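CurM Sulfotransferase (Moorea producta, PDB 4GBM) probably transfers a sulfo group from PAPS to a hydroxyl of a polyketide intermediate in curacin biosynthesis, and holds the product nucleotide PAP here. Local coordinates at residues R164-V169 / Y293-E298; S39-G44 / E194-K199; N203-L208 / Q300-Q305. The protein carries 2 engineered substitutions. One frame throughout, in Å; residues are numbered along the deposited sequence. Where two conformers were deposited one is given.

Interaction 1: R164-V169 / Y293-E298; sequences RHPYSV and YPLKSE. With A3P (adenosine-3'-5'-diphosphate), chain G.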
loop_
_atom_site.group_PDB
_atom_site.type_symbol
_atom_site.label_atom_id
_atom_site.label_comp_id
_atom_site.label_asym_id
_atom_site.label_seq_id
_atom_site.Cartn_x
_atom_site.Cartn_y
_atom_site.Cartn_z
ATOM N N ARG A 164 3.008 3.726 -11.214
ATOM C CA ARG A 164 4.140 4.620 -11.454
ATOM C C ARG A 164 4.932 4.102 -12.651
ATOM O O ARG A 164 4.935 2.905 -12.921
ATOM C CB ARG A 164 5.021 4.727 -10.202
ATOM C CG ARG A 164 6.121 5.777 -10.333
ATOM C CD ARG A 164 6.892 5.926 -9.053
ATOM N NE ARG A 164 7.841 7.031 -9.159
ATOM C CZ ARG A 164 8.742 7.322 -8.229
ATOM N NH1 ARG A 164 8.846 6.556 -7.149
ATOM N NH2 ARG A 164 9.549 8.365 -8.385
ATOM N N HIS A 165 5.593 5.011 -13.369
ATOM C CA HIS A 165 6.372 4.649 -14.539
ATOM C C HIS A 165 7.366 3.539 -14.191
ATOM O O HIS A 165 8.032 3.608 -13.153
ATOM C CB HIS A 165 7.130 5.872 -15.053
ATOM C CG HIS A 165 7.671 5.709 -16.439
ATOM N ND1 HIS A 165 8.776 4.931 -16.726
ATOM C CD2 HIS A 165 7.265 6.239 -17.616
ATOM C CE1 HIS A 165 9.014 4.976 -18.026
ATOM N NE2 HIS A 165 8.115 5.766 -18.587
ATOM N N PRO A 166 7.484 2.525 -15.058
ATOM C CA PRO A 166 8.388 1.417 -14.737
ATOM C C PRO A 166 9.859 1.834 -14.540
ATOM O O PRO A 166 10.550 1.239 -13.712
ATOM C CB PRO A 166 8.240 0.473 -15.948
ATOM C CG PRO A 166 7.717 1.356 -17.051
ATOM C CD PRO A 166 6.808 2.324 -16.355
ATOM N N TYR A 167 10.338 2.835 -15.278
ATOM C CA TYR A 167 11.740 3.264 -15.123
ATOM C C TYR A 167 11.982 3.761 -13.699
ATOM O O TYR A 167 13.007 3.450 -13.083
ATOM C CB TYR A 167 12.097 4.387 -16.095
ATOM C CG TYR A 167 12.254 4.030 -17.555
ATOM C CD1 TYR A 167 11.915 2.765 -18.057
ATOM C CD2 TYR A 167 12.714 4.994 -18.453
ATOM C CE1 TYR A 167 12.052 2.475 -19.418
ATOM C CE2 TYR A 167 12.848 4.715 -19.808
ATOM C CZ TYR A 167 12.519 3.457 -20.280
ATOM O OH TYR A 167 12.657 3.188 -21.619
ATOM N N SER A 168 11.028 4.535 -13.180
ATOM C CA SER A 168 11.138 5.112 -11.844
ATOM C C SER A 168 11.105 4.022 -10.782
ATOM O O SER A 168 11.895 4.047 -9.831
ATOM C CB SER A 168 10.011 6.117 -11.609
ATOM O OG SER A 168 10.023 7.128 -12.601
ATOM N N VAL A 169 10.185 3.071 -10.940
ATOM C CA VAL A 169 10.067 1.975 -9.988
ATOM C C VAL A 169 11.326 1.113 -10.003
ATOM O O VAL A 169 11.844 0.761 -8.948
ATOM C CB VAL A 169 8.817 1.121 -10.262
ATOM C CG1 VAL A 169 8.843 -0.171 -9.436
ATOM C CG2 VAL A 169 7.564 1.931 -9.930
ATOM N N TYR A 293 19.386 -2.075 -19.611
ATOM C CA TYR A 293 18.751 -2.851 -20.669
ATOM C C TYR A 293 17.387 -2.263 -21.025
ATOM O O TYR A 293 16.689 -1.759 -20.146
ATOM C CB TYR A 293 18.585 -4.316 -20.223
ATOM C CG TYR A 293 19.825 -4.902 -19.568
ATOM C CD1 TYR A 293 20.938 -5.261 -20.330
ATOM C CD2 TYR A 293 19.889 -5.079 -18.185
ATOM C CE1 TYR A 293 22.081 -5.784 -19.734
ATOM C CE2 TYR A 293 21.032 -5.604 -17.580
ATOM C CZ TYR A 293 22.123 -5.953 -18.360
ATOM O OH TYR A 293 23.259 -6.474 -17.771
ATOM N N PRO A 294 17.000 -2.322 -22.315
ATOM C CA PRO A 294 15.620 -1.989 -22.656
ATOM C C PRO A 294 14.679 -2.948 -21.930
ATOM O O PRO A 294 15.043 -4.106 -21.690
ATOM C CB PRO A 294 15.562 -2.234 -24.169
ATOM C CG PRO A 294 16.983 -2.113 -24.628
ATOM C CD PRO A 294 17.777 -2.715 -23.505
ATOM N N LEU A 295 13.496 -2.467 -21.557
ATOM C CA LEU A 295 12.523 -3.333 -20.902
ATOM C C LEU A 295 12.166 -4.482 -21.838
ATOM O O LEU A 295 12.166 -4.323 -23.064
ATOM C CB LEU A 295 11.265 -2.563 -20.500
ATOM C CG LEU A 295 11.470 -1.379 -19.548
ATOM C CD1 LEU A 295 10.136 -0.749 -19.258
ATOM C CD2 LEU A 295 12.143 -1.823 -18.269
ATOM N N LYS A 296 11.887 -5.640 -21.253
ATOM C CA LYS A 296 11.451 -6.792 -22.037
ATOM C C LYS A 296 10.151 -6.473 -22.768
ATOM O O LYS A 296 9.363 -5.628 -22.327
ATOM C CB LYS A 296 11.257 -8.008 -21.134
ATOM C CG LYS A 296 12.543 -8.473 -20.455
ATOM C CD LYS A 296 12.226 -9.451 -19.339
ATOM C CE LYS A 296 12.013 -10.849 -19.880
ATOM N NZ LYS A 296 11.373 -11.749 -18.869
ATOM N N SER A 297 9.934 -7.150 -23.890
ATOM C CA SER A 297 8.734 -6.936 -24.694
ATOM C C SER A 297 7.439 -7.021 -23.887
ATOM O O SER A 297 6.533 -6.206 -24.083
ATOM C CB SER A 297 8.700 -7.935 -25.844
ATOM O OG SER A 297 9.868 -7.808 -26.627
ATOM N N GLU A 298 7.351 -7.999 -22.982
ATOM C CA GLU A 298 6.141 -8.176 -22.167
ATOM C C GLU A 298 5.904 -6.975 -21.259
ATOM O O GLU A 298 4.764 -6.538 -21.067
ATOM C CB GLU A 298 6.213 -9.450 -21.316
ATOM C CG GLU A 298 6.432 -10.734 -22.108
ATOM C CD GLU A 298 7.875 -10.917 -22.571
ATOM O OE1 GLU A 298 8.082 -11.590 -23.591
ATOM O OE2 GLU A 298 8.800 -10.408 -21.910
HETATM P P1 A3P G . 12.416 6.572 -3.527
HETATM O O1P A3P G . 13.240 5.310 -3.568
HETATM O O2P A3P G . 12.557 7.340 -2.237
HETATM O O3P A3P G . 12.545 7.400 -4.774
HETATM P P2 A3P G . 6.294 3.225 -1.695
HETATM O O4P A3P G . 5.218 2.648 -2.558
HETATM O O5P A3P G . 7.424 2.294 -1.356
HETATM O O6P A3P G . 5.755 3.971 -0.504
HETATM O "O5'" A3P G . 7.005 4.339 -2.628
HETATM C "C5'" A3P G . 8.233 4.933 -2.194
HETATM C "C4'" A3P G . 8.503 6.087 -3.129
HETATM O "O4'" A3P G . 7.557 7.129 -2.859
HETATM C "C3'" A3P G . 9.849 6.739 -2.878
HETATM O "O3'" A3P G . 10.891 6.006 -3.541
HETATM C "C2'" A3P G . 9.609 8.135 -3.441
HETATM O "O2'" A3P G . 9.908 8.182 -4.839
HETATM C "C1'" A3P G . 8.115 8.375 -3.256
HETATM N N9 A3P G . 7.883 9.373 -2.181
HETATM C C8 A3P G . 8.042 9.211 -0.851
HETATM N N7 A3P G . 7.765 10.358 -0.176
HETATM C C5 A3P G . 7.422 11.277 -1.103
HETATM C C6 A3P G . 7.005 12.700 -1.101
HETATM N N6 A3P G . 6.891 13.372 0.070
HETATM N N1 A3P G . 6.740 13.279 -2.303
HETATM C C2 A3P G . 6.836 12.608 -3.473
HETATM N N3 A3P G . 7.203 11.311 -3.542
HETATM C C4 A3P G . 7.492 10.625 -2.413
HETATM O O HOH W 1 12.747 0.493 -22.468
#
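The first turn of helix 166-175, which follows strand 158-163 of the parallel sheet in the P-loop-type sulfotransferase fold, receives Leu295 from the loop leading into the C-terminal helix 297-305. Leu295 is the one residue of 293-298 that reaches across, and its methyl CD1 settles into the angle between two neighbours. It lies 3.9 Å from CG of Pro166, whose side chain it crosses at about a right angle, and 3.8 Å from CE1 of Tyr167. At the tyrosine the leucine comes to the edge of the ring, with CG in the ring plane and CD1 near it. One face is taken by His165, two residues earlier: CE1 of His165 stands 3.4 Å above the ring plane, offset toward the rim.

His165 is also the N-cap of the helix. Its ND1 accepts the backbone N of Tyr167 at 3.0 Å, a bond lying nearly in the imidazole plane (10° out of it), while NE2 is hydrogen-bonded to Glu309 O in the C-terminal tail and the ring stacks on Trp286. The Tyr167 hydroxyl has its main partner in Pro311 O. It also accepts a water, which in turn takes the N-H of Leu295, a polar bridge running beside the apolar contact.

Arg164, just before the turn, takes no part in the leucine contact and extends into the nucleotide pocket. With CG anti to its backbone nitrogen (chi1 -173°) and the chain extended to NE, it carries the guanidinium to the ribose, where its edge faces the 2'-hydroxyl. Arg42 O shares NH1 with the ligand, and Arg164 NH1 reaches A3P O2' at 3.0 Å with an N-H...O angle of 141°.

Interaction 2: S39-G44 / E194-K199; sequences SSPRSG and EQVWAK. With A3P (adenosine-3'-5'-diphosphate), chain G.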
loop_
_atom_site.group_PDB
_atom_site.type_symbol
_atom_site.label_atom_id
_atom_site.label_comp_id
_atom_site.label_asym_id
_atom_site.label_seq_id
_atom_site.Cartn_x
_atom_site.Cartn_y
_atom_site.Cartn_z
ATOM N N SER A 39 -0.698 -1.601 -5.514
ATOM C CA SER A 39 0.381 -1.056 -6.334
ATOM C C SER A 39 1.590 -1.950 -6.343
ATOM O O SER A 39 1.725 -2.844 -5.510
ATOM C CB SER A 39 0.823 0.317 -5.797
ATOM O OG SER A 39 1.492 0.167 -4.556
ATOM N N SER A 40 2.467 -1.694 -7.303
ATOM C CA SER A 40 3.827 -2.223 -7.284
ATOM C C SER A 40 4.595 -1.526 -6.160
ATOM O O SER A 40 4.250 -0.402 -5.781
ATOM C CB SER A 40 4.497 -1.941 -8.636
ATOM O OG SER A 40 5.909 -2.086 -8.583
ATOM N N PRO A 41 5.648 -2.172 -5.623
ATOM C CA PRO A 41 6.567 -1.455 -4.735
ATOM C C PRO A 41 7.072 -0.146 -5.359
ATOM O O PRO A 41 7.133 -0.026 -6.588
ATOM C CB PRO A 41 7.738 -2.441 -4.616
ATOM C CG PRO A 41 7.063 -3.763 -4.650
ATOM C CD PRO A 41 6.010 -3.603 -5.723
ATOM N N ARG A 42 7.426 0.815 -4.508
ATOM C CA ARG A 42 8.099 2.076 -4.898
ATOM C C ARG A 42 7.235 3.018 -5.745
ATOM O O ARG A 42 7.759 3.825 -6.520
ATOM C CB ARG A 42 9.464 1.815 -5.605
ATOM C CG ARG A 42 10.309 0.682 -5.016
ATOM C CD ARG A 42 10.484 0.836 -3.511
ATOM N NE ARG A 42 11.146 2.088 -3.132
ATOM C CZ ARG A 42 11.371 2.437 -1.869
ATOM N NH1 ARG A 42 11.999 3.573 -1.589
ATOM N NH2 ARG A 42 10.966 1.639 -0.883
ATOM N N SER A 43 5.915 2.926 -5.589
ATOM C CA SER A 43 4.987 3.695 -6.428
ATOM C C SER A 43 4.372 4.896 -5.726
ATOM O O SER A 43 3.434 5.503 -6.250
ATOM C CB SER A 43 3.881 2.781 -6.971
ATOM O OG SER A 43 4.435 1.759 -7.786
ATOM N N GLY A 44 4.914 5.248 -4.559
ATOM C CA GLY A 44 4.372 6.341 -3.745
ATOM C C GLY A 44 3.180 5.912 -2.900
ATOM O O GLY A 44 2.356 6.751 -2.506
ATOM N N GLU A 194 12.294 -5.276 -12.602
ATOM C CA GLU A 194 11.369 -5.218 -13.725
ATOM C C GLU A 194 10.272 -6.270 -13.575
ATOM O O GLU A 194 9.092 -5.975 -13.790
ATOM C CB GLU A 194 12.126 -5.425 -15.036
ATOM C CG GLU A 194 11.246 -5.349 -16.272
ATOM C CD GLU A 194 12.023 -5.542 -17.557
ATOM O OE1 GLU A 194 11.382 -5.822 -18.580
ATOM O OE2 GLU A 194 13.266 -5.410 -17.544
ATOM N N GLN A 195 10.665 -7.481 -13.190
ATOM C CA GLN A 195 9.701 -8.564 -12.991
ATOM C C GLN A 195 8.717 -8.223 -11.867
ATOM O O GLN A 195 7.528 -8.521 -11.971
ATOM C CB GLN A 195 10.421 -9.885 -12.711
ATOM C CG GLN A 195 9.497 -11.067 -12.458
ATOM C CD GLN A 195 10.256 -12.364 -12.259
ATOM O OE1 GLN A 195 10.864 -12.892 -13.193
ATOM N NE2 GLN A 195 10.217 -12.889 -11.040
ATOM N N VAL A 196 9.202 -7.593 -10.796
ATOM C CA VAL A 196 8.310 -7.186 -9.705
ATOM C C VAL A 196 7.272 -6.165 -10.195
ATOM O O VAL A 196 6.075 -6.311 -9.930
ATOM C CB VAL A 196 9.094 -6.660 -8.476
ATOM C CG1 VAL A 196 8.153 -6.034 -7.467
ATOM C CG2 VAL A 196 9.861 -7.799 -7.824
ATOM N N TRP A 197 7.719 -5.165 -10.951
ATOM C CA TRP A 197 6.802 -4.167 -11.503
ATOM C C TRP A 197 5.809 -4.804 -12.482
ATOM O O TRP A 197 4.609 -4.536 -12.418
ATOM C CB TRP A 197 7.578 -3.027 -12.178
ATOM C CG TRP A 197 6.685 -1.921 -12.675
ATOM C CD1 TRP A 197 6.279 -0.819 -11.970
ATOM C CD2 TRP A 197 6.084 -1.809 -13.976
ATOM N NE1 TRP A 197 5.461 -0.034 -12.748
ATOM C CE2 TRP A 197 5.323 -0.617 -13.983
ATOM C CE3 TRP A 197 6.115 -2.601 -15.136
ATOM C CZ2 TRP A 197 4.597 -0.195 -15.103
ATOM C CZ3 TRP A 197 5.396 -2.184 -16.250
ATOM C CH2 TRP A 197 4.648 -0.988 -16.225
ATOM N N ALA A 198 6.313 -5.667 -13.367
ATOM C CA ALA A 198 5.479 -6.301 -14.392
ATOM C C ALA A 198 4.452 -7.255 -13.785
ATOM O O ALA A 198 3.268 -7.199 -14.139
ATOM C CB ALA A 198 6.352 -7.036 -15.418
ATOM N N LYS A 199 4.903 -8.113 -12.864
ATOM C CA LYS A 199 4.014 -9.101 -12.245
ATOM C C LYS A 199 2.949 -8.438 -11.371
ATOM O O LYS A 199 1.765 -8.797 -11.456
ATOM C CB LYS A 199 4.810 -10.148 -11.451
ATOM C CG LYS A 199 3.949 -11.132 -10.673
ATOM C CD LYS A 199 4.750 -12.318 -10.159
ATOM C CE LYS A 199 3.960 -13.115 -9.124
ATOM N NZ LYS A 199 2.593 -13.535 -9.580
HETATM P P1 A3P G . 12.416 6.572 -3.527
HETATM O O1P A3P G . 13.240 5.310 -3.568
HETATM O O2P A3P G . 12.557 7.340 -2.237
HETATM O O3P A3P G . 12.545 7.400 -4.774
HETATM P P2 A3P G . 6.294 3.225 -1.695
HETATM O O4P A3P G . 5.218 2.648 -2.558
HETATM O O5P A3P G . 7.424 2.294 -1.356
HETATM O O6P A3P G . 5.755 3.971 -0.504
HETATM O "O5'" A3P G . 7.005 4.339 -2.628
HETATM C "C5'" A3P G . 8.233 4.933 -2.194
HETATM C "C4'" A3P G . 8.503 6.087 -3.129
HETATM O "O4'" A3P G . 7.557 7.129 -2.859
HETATM C "C3'" A3P G . 9.849 6.739 -2.878
HETATM O "O3'" A3P G . 10.891 6.006 -3.541
HETATM C "C2'" A3P G . 9.609 8.135 -3.441
HETATM O "O2'" A3P G . 9.908 8.182 -4.839
HETATM C "C1'" A3P G . 8.115 8.375 -3.256
HETATM N N9 A3P G . 7.883 9.373 -2.181
HETATM C C8 A3P G . 8.042 9.211 -0.851
HETATM N N7 A3P G . 7.765 10.358 -0.176
HETATM C C5 A3P G . 7.422 11.277 -1.103
HETATM C C6 A3P G . 7.005 12.700 -1.101
HETATM N N6 A3P G . 6.891 13.372 0.070
HETATM N N1 A3P G . 6.740 13.279 -2.303
HETATM C C2 A3P G . 6.836 12.608 -3.473
HETATM N N3 A3P G . 7.203 11.311 -3.542
HETATM C C4 A3P G . 7.492 10.625 -2.413
HETATM O O HOH W 2 3.714 0.999 -10.445
#
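Pro41 and Val196 meet with their side chains at about a right angle: CG1 of the valine presses on the pyrrolidine ring, 3.7 Å from Pro41 CD. CG1 is swung there by a first torsion of 170°, opposite the valine's backbone nitrogen. Beside this pair Ser40 approaches Trp197 at the CD1 corner of the indole, with OG 3.6 Å from CD1 and oblique to the ring. Two conformers were modelled for Ser40, so this last detail is less certain. Together these contacts lay helix 189-208 against the back of the loop between strand 35-39 and helix 45-53, the 5'-phosphosulfate-binding loop that is the sulfotransferase version of the P-loop.

The indole NE1 is directed past the loop to Arg164 O, its main partner, and makes only a weak bond to a water that also donates to Ser43 OG. That hydroxyl donates in turn to Ser40 O from well above the carbonyl plane, tying the turn to itself.

The opposite side of the loop faces the nucleotide. Gly44 N donates to A3P O5' at 3.0 Å, and Ser43 N makes a weak bond to O4P of the 5'-phosphate. Arg42, bent at chi2 and chi3, folds its guanidinium over the ligand, with C5' 3.9 Å above the centre of one face and O1P of the 3'-phosphate in plane at the edge. The bond from Arg42 NH1 to O1P is nearly straight (2.9 Å, 168°), and Ser172 OG and Asp269 O hold the same group. A leucine here would probably leave the 3'-phosphate short of a positive partner and Asp269 O without this donor. The chemistry is thus divided: apolar and indole contacts behind the loop, phosphate-binding N-H groups and positive charge in front.

Interaction 3: N203-L208 / Q300-Q305; sequences NILNFL and QRIASQ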
loop_
_atom_site.group_PDB
_atom_site.type_symbol
_atom_site.label_atom_id
_atom_site.label_comp_id
_atom_site.label_asym_id
_atom_site.label_seq_id
_atom_site.Cartn_x
_atom_site.Cartn_y
_atom_site.Cartn_z
ATOM N N ASN A 203 -0.923 -8.620 -12.338
ATOM C CA ASN A 203 -1.824 -9.239 -11.361
ATOM C C ASN A 203 -2.982 -8.302 -11.001
ATOM O O ASN A 203 -4.130 -8.732 -10.919
ATOM C CB ASN A 203 -1.083 -9.657 -10.085
ATOM C CG ASN A 203 -0.180 -10.880 -10.277
ATOM O OD1 ASN A 203 0.687 -11.148 -9.430
ATOM N ND2 ASN A 203 -0.365 -11.612 -11.367
ATOM N N ILE A 204 -2.679 -7.022 -10.795
ATOM C CA ILE A 204 -3.729 -6.042 -10.492
ATOM C C ILE A 204 -4.685 -5.877 -11.671
ATOM O O ILE A 204 -5.907 -5.896 -11.498
ATOM C CB ILE A 204 -3.158 -4.677 -10.089
ATOM C CG1 ILE A 204 -2.359 -4.799 -8.789
ATOM C CG2 ILE A 204 -4.306 -3.683 -9.867
ATOM C CD1 ILE A 204 -1.420 -3.630 -8.530
ATOM N N LEU A 205 -4.129 -5.723 -12.871
ATOM C CA LEU A 205 -4.948 -5.609 -14.076
ATOM C C LEU A 205 -5.889 -6.797 -14.232
ATOM O O LEU A 205 -7.089 -6.617 -14.503
ATOM C CB LEU A 205 -4.061 -5.452 -15.316
ATOM C CG LEU A 205 -3.345 -4.101 -15.407
ATOM C CD1 LEU A 205 -2.179 -4.164 -16.391
ATOM C CD2 LEU A 205 -4.338 -3.021 -15.806
ATOM N N ASN A 206 -5.352 -8.005 -14.059
ATOM C CA ASN A 206 -6.159 -9.225 -14.149
ATOM C C ASN A 206 -7.274 -9.264 -13.108
ATOM O O ASN A 206 -8.414 -9.604 -13.422
ATOM C CB ASN A 206 -5.277 -10.472 -14.019
ATOM C CG ASN A 206 -4.374 -10.691 -15.226
ATOM O OD1 ASN A 206 -4.532 -10.053 -16.264
ATOM N ND2 ASN A 206 -3.413 -11.597 -15.084
ATOM N N PHE A 207 -6.930 -8.924 -11.870
ATOM C CA PHE A 207 -7.880 -8.925 -10.765
ATOM C C PHE A 207 -9.002 -7.904 -10.983
ATOM O O PHE A 207 -10.192 -8.228 -10.882
ATOM C CB PHE A 207 -7.113 -8.654 -9.467
ATOM C CG PHE A 207 -7.974 -8.385 -8.275
ATOM C CD1 PHE A 207 -8.711 -9.410 -7.676
ATOM C CD2 PHE A 207 -8.008 -7.114 -7.716
ATOM C CE1 PHE A 207 -9.498 -9.166 -6.555
ATOM C CE2 PHE A 207 -8.795 -6.853 -6.591
ATOM C CZ PHE A 207 -9.540 -7.886 -6.009
ATOM N N LEU A 208 -8.613 -6.681 -11.321
ATOM C CA LEU A 208 -9.587 -5.607 -11.480
ATOM C C LEU A 208 -10.469 -5.774 -12.709
ATOM O O LEU A 208 -11.593 -5.255 -12.740
ATOM C CB LEU A 208 -8.894 -4.243 -11.485
ATOM C CG LEU A 208 -8.234 -3.822 -10.167
ATOM C CD1 LEU A 208 -7.613 -2.455 -10.338
ATOM C CD2 LEU A 208 -9.224 -3.810 -9.003
ATOM N N GLN A 300 7.023 -3.907 -21.832
ATOM C CA GLN A 300 6.645 -2.795 -22.706
ATOM C C GLN A 300 5.147 -2.812 -23.017
ATOM O O GLN A 300 4.513 -1.756 -23.086
ATOM C CB GLN A 300 7.447 -2.800 -24.000
ATOM C CG GLN A 300 8.933 -2.606 -23.797
ATOM C CD GLN A 300 9.662 -2.271 -25.080
ATOM O OE1 GLN A 300 9.055 -1.841 -26.063
ATOM N NE2 GLN A 300 10.978 -2.445 -25.071
ATOM N N ARG A 301 4.574 -4.003 -23.178
ATOM C CA ARG A 301 3.135 -4.101 -23.456
ATOM C C ARG A 301 2.285 -3.639 -22.268
ATOM O O ARG A 301 1.266 -2.968 -22.455
ATOM C CB ARG A 301 2.746 -5.508 -23.926
ATOM C CG ARG A 301 3.378 -5.860 -25.259
ATOM C CD ARG A 301 2.876 -7.168 -25.837
ATOM N NE ARG A 301 3.774 -7.599 -26.907
ATOM C CZ ARG A 301 4.703 -8.544 -26.778
ATOM N NH1 ARG A 301 5.486 -8.835 -27.814
ATOM N NH2 ARG A 301 4.846 -9.200 -25.627
ATOM N N ILE A 302 2.719 -3.983 -21.056
ATOM C CA ILE A 302 2.059 -3.506 -19.834
ATOM C C ILE A 302 2.155 -1.985 -19.747
ATOM O O ILE A 302 1.159 -1.307 -19.451
ATOM C CB ILE A 302 2.638 -4.182 -18.554
ATOM C CG1 ILE A 302 2.420 -5.698 -18.604
ATOM C CG2 ILE A 302 1.974 -3.627 -17.288
ATOM C CD1 ILE A 302 3.243 -6.463 -17.571
ATOM N N ALA A 303 3.343 -1.449 -20.031
ATOM C CA ALA A 303 3.551 0.003 -20.018
ATOM C C ALA A 303 2.616 0.697 -21.005
ATOM O O ALA A 303 2.053 1.749 -20.694
ATOM C CB ALA A 303 5.013 0.344 -20.313
ATOM N N SER A 304 2.453 0.093 -22.183
ATOM C CA SER A 304 1.558 0.623 -23.212
ATOM C C SER A 304 0.111 0.632 -22.732
ATOM O O SER A 304 -0.613 1.621 -22.926
ATOM C CB SER A 304 1.685 -0.181 -24.507
ATOM O OG SER A 304 2.963 -0.001 -25.087
ATOM N N GLN A 305 -0.309 -0.458 -22.090
ATOM C CA GLN A 305 -1.675 -0.535 -21.571
ATOM C C GLN A 305 -1.928 0.552 -20.536
ATOM O O GLN A 305 -3.037 1.091 -20.452
ATOM C CB GLN A 305 -2.002 -1.908 -20.980
ATOM C CG GLN A 305 -3.496 -2.054 -20.699
ATOM C CD GLN A 305 -3.899 -3.377 -20.080
ATOM O OE1 GLN A 305 -3.163 -4.366 -20.137
ATOM N NE2 GLN A 305 -5.094 -3.406 -19.500
#
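The carboxamide of Gln305 turns one flat face to Leu205, and both leucine methyls stand over that face rather than at its edge. CD1 sits above the oxygen side, 3.9 Å from Gln305 OE1, while CD2 sits above the nitrogen side. The two side chains come from opposite directions, each projecting from its own helix: Leu205 near the end of helix 189-208, Gln305 at the end of helix 297-305. In this P-loop-type sulfotransferase fold the contact therefore joins the C-terminal helix to a helix lying on the central parallel sheet.

The glutamine reaches so far because CG is anti to its backbone nitrogen (chi1 -169°) and the chain runs on extended. The extended chain spans a wide gap between the backbones, whose nearest CA atoms, of Leu205 and Ile302, are 9.3 Å apart. Gln305 is exposed, and its amide face lies against the leucine methyls.

The same leucine also meets the buried Ile302, whose CG2 comes within 4.3 Å of Leu205 CD1, a looser apolar contact. Ile302 also packs further back along helix 189-208, on Trp197, Ala198, Asn201 and Gln202, and Leu205 also rests on Tyr161 of strand 158-163. A hexaethylene glycol molecule, probably from the crystallisation liquor, comes close to Leu205 and is hydrogen-bonded to Gln305 O. The shortest approach between the two helix segments is a methyl against the amide nitrogen, Leu205 CD2 to Gln305 NE2 at 3.8 Å.

Helix 189-208 ties the three contacts together. Trp197 of interaction 2 donates through NE1 to Arg164 O of interaction 1 (3.0 Å), and with its ring touches Pro166 (CZ2 to CD, 3.6 Å) and Ile302 of interaction 3 (CZ3 to CG2, 3.9 Å). Glu194 OE1 accepts Lys296 N at 2.7 Å, joining interactions 1 and 2 at the N-cap of helix 297-305, the helix that interactions 1 and 3 share. Interactions 1 and 2 have centres about 10 Å apart and both touch the nucleotide, Arg164 at the ribose and the 39-44 loop at the phosphates. Interaction 3, its centre about 11 Å from that of interaction 2, joins helices 189-208 and 297-305 and does not touch the nucleotide.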